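Local coordinates for uncharacterized protein YLR021W (Saccharomyces cerevisiae, PDB 2Z5B), which helps assemble the yeast 20S proteasome as a chaperone that facilitates formation of the alpha-ring, at residues B[39-42]-B[47-50]; B[52-57]-B[111-116]; B[93-98]-B[119-124]. One frame throughout, in Å; residues are numbered along the deposited sequence.

Read from the N terminus, contact 1 closes the shortest loop: residues 39-42 leave along strand 38-44, and four residues later 47-50 return beside them, leading into strand 50-56. That loop is complete before contact 2 opens, so the two stand in series. Contact 2 closes a span of 53 residues and contact 3 one of 20; they cross, their segments coming in the order 52-57, 93-98, 111-116, 119-124. Both press neighbouring antiparallel strands, 50-56 and 95-99, against helix 109-124. Contact 1 sits about 14 Å from contact 2, centre to centre, yet Leu40 CD2 packs on Ile116 CG2 at 3.6 Å, so the same helix also meets strand 38-44.

Contact 1 of 3, residues B[39-42]-B[47-50]; sequences LLQI and EMDS
An amide oxygen set against a thioether methyl is the unusual feature here: Gln41 OE1 lies 3.3 Å from Met48 CE, and the two segments meet by van der Waals packing alone. The backbones remain well apart, with Ile42 and Met48 nearest at 7.1 Å between their CA atoms, so the side chains must bridge the gap. They do so crosswise. Met48 has CG anti to its N (chi1 -173°), which sends the chain toward residues 39-42, and a bend at chi3 of 85° swings the methyl to the amide. The sulfur takes part as well, SD standing 3.9 Å from Gln41 CG and 3.7 Å from OE1, so the thioether covers both the aliphatic stem and the oxygen of the glutamine. The topology is consistent with this spacing: strand 140-145 lies between strands 38-44 and 50-56 in the sheet, and Met48 touches Ser144 on the way across. Where 47-50 joins strand 50-56, Asp49 and Ser50 both face Met145 in a classic beta bulge. Within the bulge Ser50 OG donates to Asp49 OD1 at 2.7 Å, arriving 46° out of the carboxylate plane, while OD2 pairs with Ser147. The buried amide of Gln41 is satisfied by other partners: OE1 accepts from Arg43 NE and also bonds Ser42 OG of the YPL144W chain, and NE2 bonds Gln30 OE1 of the neighbouring strand 26-33 and Thr29 OG1 of the YPL144W chain. Replacing Gln41 by an alanine would remove the amide, and is likely to leave Arg43 NE, and Ser42 and Thr29 of the YPL144W chain, without this partner and the Met48 methyl without its backing. Leu40 and Ile42, by contrast, pack on Ile116 of helix 109-124.

Contact 2 of 3, residues B[52-57]-B[111-116]; sequences YEVSSK and VVCVQI
Strand residues 52-56 pass helix residues 111-116 closest at Val54 and Cys113, whose CA atoms are 6.7 Å apart, a spacing bridged by small side chains. Both residues aim their CB atoms at the opposing segment. Of the two methyls of Val54, CG2 does most of the work, touching Cys113 CB at 3.5 Å and SG at 4.0 Å. CG1, anti to the valine N (chi1 -161°), instead approaches the helix backbone, 3.9 Å from Cys113 O. One valine therefore meets the cysteine on its side chain and on its carbonyl. The sulfur extends the contact along the strand to Tyr52, where SG lies 4.1 Å from CB. From the centroid of the Tyr52 ring SG is 4.9 Å away and 41° off the normal, an oblique sulfur-aromatic contact. Cys113 thus spans Tyr52 and Val54, whose CB atoms both point toward residues 111-116, while Glu53 between them points away and reaches Leu89 of the YPL144W chain. The arrangement is alpha/beta layer packing: helix 109-124 lies on one side of the mixed sheet, and strand 50-56 is held within that sheet by backbone bonds to strand 140-145 (Tyr52 with Ile143, Val54 with Leu141) and to strand 95-99 (Glu53 with Val98). The helix is regular here, with Ile116 N donating to Val112 O at 2.9 Å. Farther round it, Ile116 packs on Leu170 and Ile173, so helix 162-176 meets helix 109-124 as well. The apolar junction is continued by Val109 against Tyr52 and by Ala117 against Val54. At the far end of the tyrosine, OH makes a weak hydrogen bond to Asp103 O.

Contact 3 of 3, residues B[93-98]-B[119-124]; sequences SDYQVV and LYRRVI
Strand 95-99, an outermost strand of the mixed sheet within this chain, meets the last turns of helix 109-124 through Tyr95 and Arg121, a partly buried margin of the sheet-helix layer. The two side chains approach from opposite directions. Tyr95 has CG anti to its carbonyl carbon (chi1 -61°), which lays the ring over toward the helix, and Val114 and Ala117 also touch it. The modelled approach of Arg121 CD to the Tyr95 hydroxyl is implausibly short, so the exact position of CD is doubtful. With that reservation, the aliphatic part of the arginine arrives at the ring edge, near the ring plane, rather than over a face. Ring and guanidinium planes are 70° apart, which argues against stacking. Beyond the ring, the arginine touches Ser56 of the adjacent strand and Phe139. A second, looser approach is made by Ser93 and Arg122: at 4.4 Å, Ser93 OG and Arg122 NH1 are too far apart for a hydrogen bond, and NH1 has its salt bridge with Glu118 OE1 instead. The helix widens into a pi-type turn over residues 120-124. There Leu119 O accepts twice, from Val123 N at 2.9 Å and from Ile124 N at 3.0 Å, the two donors reaching it from opposite faces of the carbonyl plane.

Contact 1 of 3, residues B[39-42]-B[47-50]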
loop_
_atom_site.group_PDB
_atom_site.type_symbol
_atom_site.label_atom_id
_atom_site.label_comp_id
_atom_site.label_asym_id
_atom_site.label_seq_id
_atom_site.Cartn_x
_atom_site.Cartn_y
_atom_site.Cartn_z
ATOM N N LEU B 39 -0.003 -5.298 1.132
ATOM C CA LEU B 39 0.096 -3.846 1.039
ATOM C C LEU B 39 -1.198 -3.252 1.557
ATOM O O LEU B 39 -2.244 -3.412 0.928
ATOM C CB LEU B 39 0.381 -3.390 -0.401
ATOM C CG LEU B 39 0.386 -1.875 -0.707
ATOM C CD1 LEU B 39 1.465 -1.169 0.116
ATOM C CD2 LEU B 39 0.624 -1.651 -2.181
ATOM N N LEU B 40 -1.117 -2.567 2.702
ATOM C CA LEU B 40 -2.271 -1.971 3.368
ATOM C C LEU B 40 -2.267 -0.457 3.260
ATOM O O LEU B 40 -1.239 0.189 3.549
ATOM C CB LEU B 40 -2.302 -2.380 4.861
ATOM C CG LEU B 40 -3.420 -1.795 5.729
ATOM C CD1 LEU B 40 -4.777 -2.348 5.295
ATOM C CD2 LEU B 40 -3.153 -2.139 7.199
ATOM N N GLN B 41 -3.404 0.110 2.843
ATOM C CA GLN B 41 -3.607 1.558 2.833
ATOM C C GLN B 41 -4.524 1.928 3.974
ATOM O O GLN B 41 -5.556 1.275 4.180
ATOM C CB GLN B 41 -4.287 2.038 1.548
ATOM C CG GLN B 41 -3.448 1.950 0.290
ATOM C CD GLN B 41 -4.196 2.509 -0.875
ATOM O OE1 GLN B 41 -4.198 3.727 -1.101
ATOM N NE2 GLN B 41 -4.841 1.640 -1.628
ATOM N N ILE B 42 -4.155 2.967 4.719
ATOM C CA ILE B 42 -5.090 3.576 5.684
ATOM C C ILE B 42 -5.166 5.076 5.457
ATOM O O ILE B 42 -4.275 5.824 5.869
ATOM C CB ILE B 42 -4.726 3.299 7.153
ATOM C CG1 ILE B 42 -4.318 1.826 7.355
ATOM C CG2 ILE B 42 -5.921 3.651 8.041
ATOM C CD1 ILE B 42 -3.697 1.527 8.701
ATOM N N GLU B 47 -6.254 11.071 2.215
ATOM C CA GLU B 47 -4.841 11.414 2.350
ATOM C C GLU B 47 -4.019 10.277 2.923
ATOM O O GLU B 47 -4.512 9.467 3.705
ATOM C CB GLU B 47 -4.648 12.696 3.176
ATOM C CG GLU B 47 -5.325 13.891 2.551
ATOM C CD GLU B 47 -5.143 15.181 3.344
ATOM O OE1 GLU B 47 -4.305 15.208 4.277
ATOM O OE2 GLU B 47 -5.843 16.172 3.005
ATOM N N MET B 48 -2.748 10.259 2.542
ATOM C CA MET B 48 -1.818 9.201 2.875
ATOM C C MET B 48 -0.427 9.788 2.654
ATOM O O MET B 48 -0.119 10.222 1.542
ATOM C CB MET B 48 -2.050 8.023 1.927
ATOM C CG MET B 48 -1.282 6.787 2.233
ATOM S SD MET B 48 -2.123 5.404 1.466
ATOM C CE MET B 48 -1.467 5.423 -0.203
ATOM N N ASP B 49 0.406 9.799 3.694
ATOM C CA ASP B 49 1.667 10.560 3.648
ATOM C C ASP B 49 2.872 9.820 4.238
ATOM O O ASP B 49 3.995 10.320 4.202
ATOM C CB ASP B 49 1.483 11.914 4.367
ATOM C CG ASP B 49 1.230 11.760 5.872
ATOM O OD1 ASP B 49 1.315 10.633 6.400
ATOM O OD2 ASP B 49 0.940 12.782 6.536
ATOM N N SER B 50 2.636 8.637 4.790
ATOM C CA SER B 50 3.701 7.852 5.410
ATOM C C SER B 50 3.664 6.415 4.926
ATOM O O SER B 50 2.620 5.938 4.484
ATOM C CB SER B 50 3.569 7.894 6.940
ATOM O OG SER B 50 3.351 9.226 7.400
#

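Contact 2 of 3, residues B[52-57]-B[111-116]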
loop_
_atom_site.group_PDB
_atom_site.type_symbol
_atom_site.label_atom_id
_atom_site.label_comp_id
_atom_site.label_asym_id
_atom_site.label_seq_id
_atom_site.Cartn_x
_atom_site.Cartn_y
_atom_site.Cartn_z
ATOM N N TYR B 52 5.476 2.449 6.051
ATOM C CA TYR B 52 6.312 1.653 6.937
ATOM C C TYR B 52 6.339 0.212 6.493
ATOM O O TYR B 52 5.331 -0.325 6.029
ATOM C CB TYR B 52 5.802 1.733 8.386
ATOM C CG TYR B 52 5.638 3.157 8.858
ATOM C CD1 TYR B 52 6.725 3.887 9.349
ATOM C CD2 TYR B 52 4.403 3.794 8.761
ATOM C CE1 TYR B 52 6.570 5.224 9.747
ATOM C CE2 TYR B 52 4.238 5.106 9.165
ATOM C CZ TYR B 52 5.317 5.813 9.660
ATOM O OH TYR B 52 5.111 7.122 10.048
ATOM N N GLU B 53 7.502 -0.406 6.632
ATOM C CA GLU B 53 7.640 -1.825 6.414
ATOM C C GLU B 53 7.753 -2.516 7.770
ATOM O O GLU B 53 8.629 -2.183 8.582
ATOM C CB GLU B 53 8.847 -2.122 5.510
ATOM C CG GLU B 53 8.958 -3.579 5.093
ATOM C CD GLU B 53 9.975 -3.820 3.992
ATOM O OE1 GLU B 53 11.044 -3.162 3.971
ATOM O OE2 GLU B 53 9.702 -4.689 3.138
ATOM N N VAL B 54 6.832 -3.448 8.012
ATOM C CA VAL B 54 6.794 -4.232 9.240
ATOM C C VAL B 54 7.150 -5.687 8.907
ATOM O O VAL B 54 6.438 -6.354 8.149
ATOM C CB VAL B 54 5.401 -4.127 9.935
ATOM C CG1 VAL B 54 5.494 -4.529 11.418
ATOM C CG2 VAL B 54 4.842 -2.710 9.811
ATOM N N SER B 55 8.271 -6.165 9.450
ATOM C CA SER B 55 8.690 -7.555 9.245
ATOM C C SER B 55 9.075 -8.246 10.557
ATOM O O SER B 55 9.572 -7.604 11.482
ATOM C CB SER B 55 9.837 -7.649 8.230
ATOM O OG SER B 55 10.973 -6.926 8.666
ATOM N N SER B 56 8.832 -9.551 10.622
ATOM C CA SER B 56 9.060 -10.321 11.844
ATOM C C SER B 56 10.537 -10.585 12.103
ATOM O O SER B 56 11.286 -10.928 11.182
ATOM C CB SER B 56 8.290 -11.643 11.807
ATOM O OG SER B 56 8.698 -12.438 10.708
ATOM N N LYS B 57 10.942 -10.421 13.365
ATOM C CA LYS B 57 12.289 -10.765 13.812
ATOM C C LYS B 57 12.465 -12.287 13.889
ATOM O O LYS B 57 11.943 -12.930 14.810
ATOM C CB LYS B 57 12.569 -10.131 15.184
ATOM C CG LYS B 57 13.506 -8.934 15.181
ATOM C CD LYS B 57 12.835 -7.649 14.714
ATOM C CE LYS B 57 13.677 -6.426 15.072
ATOM N NZ LYS B 57 15.022 -6.411 14.412
ATOM N N VAL B 111 3.964 0.942 17.536
ATOM C CA VAL B 111 2.893 0.323 18.314
ATOM C C VAL B 111 1.722 -0.043 17.391
ATOM O O VAL B 111 1.270 -1.190 17.390
ATOM C CB VAL B 111 2.472 1.158 19.578
ATOM C CG1 VAL B 111 3.686 1.861 20.191
ATOM C CG2 VAL B 111 1.368 2.151 19.284
ATOM N N VAL B 112 1.284 0.926 16.585
ATOM C CA VAL B 112 0.197 0.734 15.628
ATOM C C VAL B 112 0.546 -0.371 14.635
ATOM O O VAL B 112 -0.233 -1.306 14.439
ATOM C CB VAL B 112 -0.145 2.054 14.893
ATOM C CG1 VAL B 112 -1.100 1.801 13.749
ATOM C CG2 VAL B 112 -0.751 3.058 15.860
ATOM N N CYS B 113 1.734 -0.265 14.041
ATOM C CA CYS B 113 2.231 -1.235 13.054
ATOM C C CYS B 113 2.329 -2.665 13.549
ATOM O O CYS B 113 1.938 -3.592 12.835
ATOM C CB CYS B 113 3.577 -0.778 12.495
ATOM S SG CYS B 113 3.438 0.673 11.502
ATOM N N VAL B 114 2.851 -2.859 14.764
ATOM C CA VAL B 114 2.955 -4.206 15.320
ATOM C C VAL B 114 1.567 -4.777 15.593
ATOM O O VAL B 114 1.328 -5.962 15.378
ATOM C CB VAL B 114 3.835 -4.249 16.602
ATOM C CG1 VAL B 114 3.463 -5.433 17.499
ATOM C CG2 VAL B 114 5.313 -4.293 16.227
ATOM N N GLN B 115 0.655 -3.927 16.058
ATOM C CA GLN B 115 -0.696 -4.382 16.393
ATOM C C GLN B 115 -1.412 -4.787 15.115
ATOM O O GLN B 115 -2.064 -5.841 15.061
ATOM C CB GLN B 115 -1.471 -3.316 17.177
ATOM C CG GLN B 115 -1.049 -3.187 18.676
ATOM C CD GLN B 115 -1.219 -4.479 19.471
ATOM O OE1 GLN B 115 -2.086 -5.315 19.172
ATOM N NE2 GLN B 115 -0.380 -4.655 20.482
ATOM N N ILE B 116 -1.242 -3.984 14.067
ATOM C CA ILE B 116 -1.800 -4.339 12.748
ATOM C C ILE B 116 -1.173 -5.642 12.263
ATOM O O ILE B 116 -1.881 -6.561 11.851
ATOM C CB ILE B 116 -1.642 -3.180 11.729
ATOM C CG1 ILE B 116 -2.491 -1.994 12.179
ATOM C CG2 ILE B 116 -2.058 -3.623 10.309
ATOM C CD1 ILE B 116 -2.305 -0.730 11.376
#

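Contact 3 of 3, residues B[93-98]-B[119-124]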
loop_
_atom_site.group_PDB
_atom_site.type_symbol
_atom_site.label_atom_id
_atom_site.label_comp_id
_atom_site.label_asym_id
_atom_site.label_seq_id
_atom_site.Cartn_x
_atom_site.Cartn_y
_atom_site.Cartn_z
ATOM N N SER B 93 6.400 -12.017 20.066
ATOM C CA SER B 93 6.157 -11.625 18.689
ATOM C C SER B 93 6.738 -10.240 18.432
ATOM O O SER B 93 6.022 -9.238 18.523
ATOM C CB SER B 93 4.655 -11.595 18.410
ATOM O OG SER B 93 4.082 -10.411 18.950
ATOM N N ASP B 94 8.026 -10.184 18.110
ATOM C CA ASP B 94 8.679 -8.914 17.835
ATOM C C ASP B 94 8.830 -8.639 16.350
ATOM O O ASP B 94 9.021 -9.562 15.559
ATOM C CB ASP B 94 10.031 -8.845 18.532
ATOM C CG ASP B 94 9.895 -8.652 20.027
ATOM O OD1 ASP B 94 9.086 -7.794 20.454
ATOM O OD2 ASP B 94 10.589 -9.373 20.770
ATOM N N TYR B 95 8.738 -7.362 15.992
ATOM C CA TYR B 95 8.850 -6.921 14.612
ATOM C C TYR B 95 9.866 -5.798 14.469
ATOM O O TYR B 95 10.211 -5.105 15.437
ATOM C CB TYR B 95 7.488 -6.456 14.065
ATOM C CG TYR B 95 6.431 -7.534 14.055
ATOM C CD1 TYR B 95 5.710 -7.834 15.212
ATOM C CD2 TYR B 95 6.158 -8.257 12.900
ATOM C CE1 TYR B 95 4.755 -8.823 15.222
ATOM C CE2 TYR B 95 5.191 -9.248 12.896
ATOM C CZ TYR B 95 4.496 -9.522 14.070
ATOM O OH TYR B 95 3.542 -10.497 14.088
ATOM N N GLN B 96 10.350 -5.650 13.243
ATOM C CA GLN B 96 11.166 -4.528 12.837
ATOM C C GLN B 96 10.248 -3.593 12.043
ATOM O O GLN B 96 9.632 -4.013 11.056
ATOM C CB GLN B 96 12.320 -5.044 11.962
ATOM C CG GLN B 96 13.320 -3.992 11.491
ATOM C CD GLN B 96 14.337 -4.545 10.499
ATOM O OE1 GLN B 96 15.515 -4.704 10.830
ATOM N NE2 GLN B 96 13.888 -4.838 9.280
ATOM N N VAL B 97 10.126 -2.349 12.500
ATOM C CA VAL B 97 9.372 -1.325 11.778
ATOM C C VAL B 97 10.335 -0.339 11.119
ATOM O O VAL B 97 11.071 0.381 11.797
ATOM C CB VAL B 97 8.383 -0.561 12.687
ATOM C CG1 VAL B 97 7.674 0.554 11.899
ATOM C CG2 VAL B 97 7.372 -1.520 13.303
ATOM N N VAL B 98 10.329 -0.325 9.793
ATOM C CA VAL B 98 11.186 0.584 9.025
ATOM C C VAL B 98 10.338 1.641 8.326
ATOM O O VAL B 98 9.396 1.322 7.595
ATOM C CB VAL B 98 12.057 -0.178 7.996
ATOM C CG1 VAL B 98 12.957 0.786 7.210
ATOM C CG2 VAL B 98 12.905 -1.226 8.680
ATOM N N LEU B 119 -2.542 -8.600 14.175
ATOM C CA LEU B 119 -3.915 -8.855 13.731
ATOM C C LEU B 119 -3.894 -9.745 12.487
ATOM O O LEU B 119 -4.585 -10.772 12.412
ATOM C CB LEU B 119 -4.649 -7.524 13.462
ATOM C CG LEU B 119 -6.137 -7.595 13.092
ATOM C CD1 LEU B 119 -6.987 -8.062 14.269
ATOM C CD2 LEU B 119 -6.629 -6.253 12.581
ATOM N N TYR B 120 -3.075 -9.357 11.516
ATOM C CA TYR B 120 -2.914 -10.149 10.296
ATOM C C TYR B 120 -2.456 -11.584 10.564
ATOM O O TYR B 120 -3.059 -12.525 10.054
ATOM C CB TYR B 120 -1.996 -9.430 9.306
ATOM C CG TYR B 120 -2.768 -8.529 8.383
ATOM C CD1 TYR B 120 -3.414 -9.047 7.253
ATOM C CD2 TYR B 120 -2.894 -7.174 8.654
ATOM C CE1 TYR B 120 -4.154 -8.221 6.400
ATOM C CE2 TYR B 120 -3.628 -6.341 7.811
ATOM C CZ TYR B 120 -4.245 -6.868 6.692
ATOM O OH TYR B 120 -4.959 -6.035 5.880
ATOM N N ARG B 121 -1.427 -11.742 11.398
ATOM C CA ARG B 121 -0.863 -13.066 11.719
ATOM C C ARG B 121 -1.797 -14.005 12.486
ATOM O O ARG B 121 -1.947 -15.170 12.120
ATOM C CB ARG B 121 0.454 -12.932 12.483
ATOM C CG ARG B 121 1.489 -12.097 11.755
ATOM C CD ARG B 121 2.898 -12.434 12.170
ATOM N NE ARG B 121 3.351 -13.712 11.629
ATOM C CZ ARG B 121 4.592 -14.173 11.758
ATOM N NH1 ARG B 121 5.509 -13.455 12.405
ATOM N NH2 ARG B 121 4.918 -15.347 11.234
ATOM N N ARG B 122 -2.416 -13.493 13.544
ATOM C CA ARG B 122 -3.169 -14.331 14.475
ATOM C C ARG B 122 -4.647 -14.477 14.108
ATOM O O ARG B 122 -5.277 -15.491 14.423
ATOM C CB ARG B 122 -3.022 -13.792 15.902
ATOM C CG ARG B 122 -1.566 -13.591 16.350
ATOM C CD ARG B 122 -1.455 -13.285 17.839
ATOM N NE ARG B 122 -2.077 -12.010 18.213
ATOM C CZ ARG B 122 -1.486 -11.044 18.918
ATOM N NH1 ARG B 122 -0.243 -11.188 19.359
ATOM N NH2 ARG B 122 -2.144 -9.927 19.192
ATOM N N VAL B 123 -5.194 -13.468 13.432
ATOM C CA VAL B 123 -6.627 -13.414 13.147
ATOM C C VAL B 123 -6.954 -13.503 11.650
ATOM O O VAL B 123 -7.561 -14.481 11.208
ATOM C CB VAL B 123 -7.276 -12.151 13.775
ATOM C CG1 VAL B 123 -8.758 -12.032 13.400
ATOM C CG2 VAL B 123 -7.096 -12.153 15.286
ATOM N N ILE B 124 -6.545 -12.498 10.876
ATOM C CA ILE B 124 -6.995 -12.360 9.484
ATOM C C ILE B 124 -6.532 -13.511 8.592
ATOM O O ILE B 124 -7.325 -14.101 7.859
ATOM C CB ILE B 124 -6.581 -10.988 8.885
ATOM C CG1 ILE B 124 -7.282 -9.864 9.650
ATOM C CG2 ILE B 124 -6.919 -10.924 7.397
ATOM C CD1 ILE B 124 -6.504 -8.591 9.705
#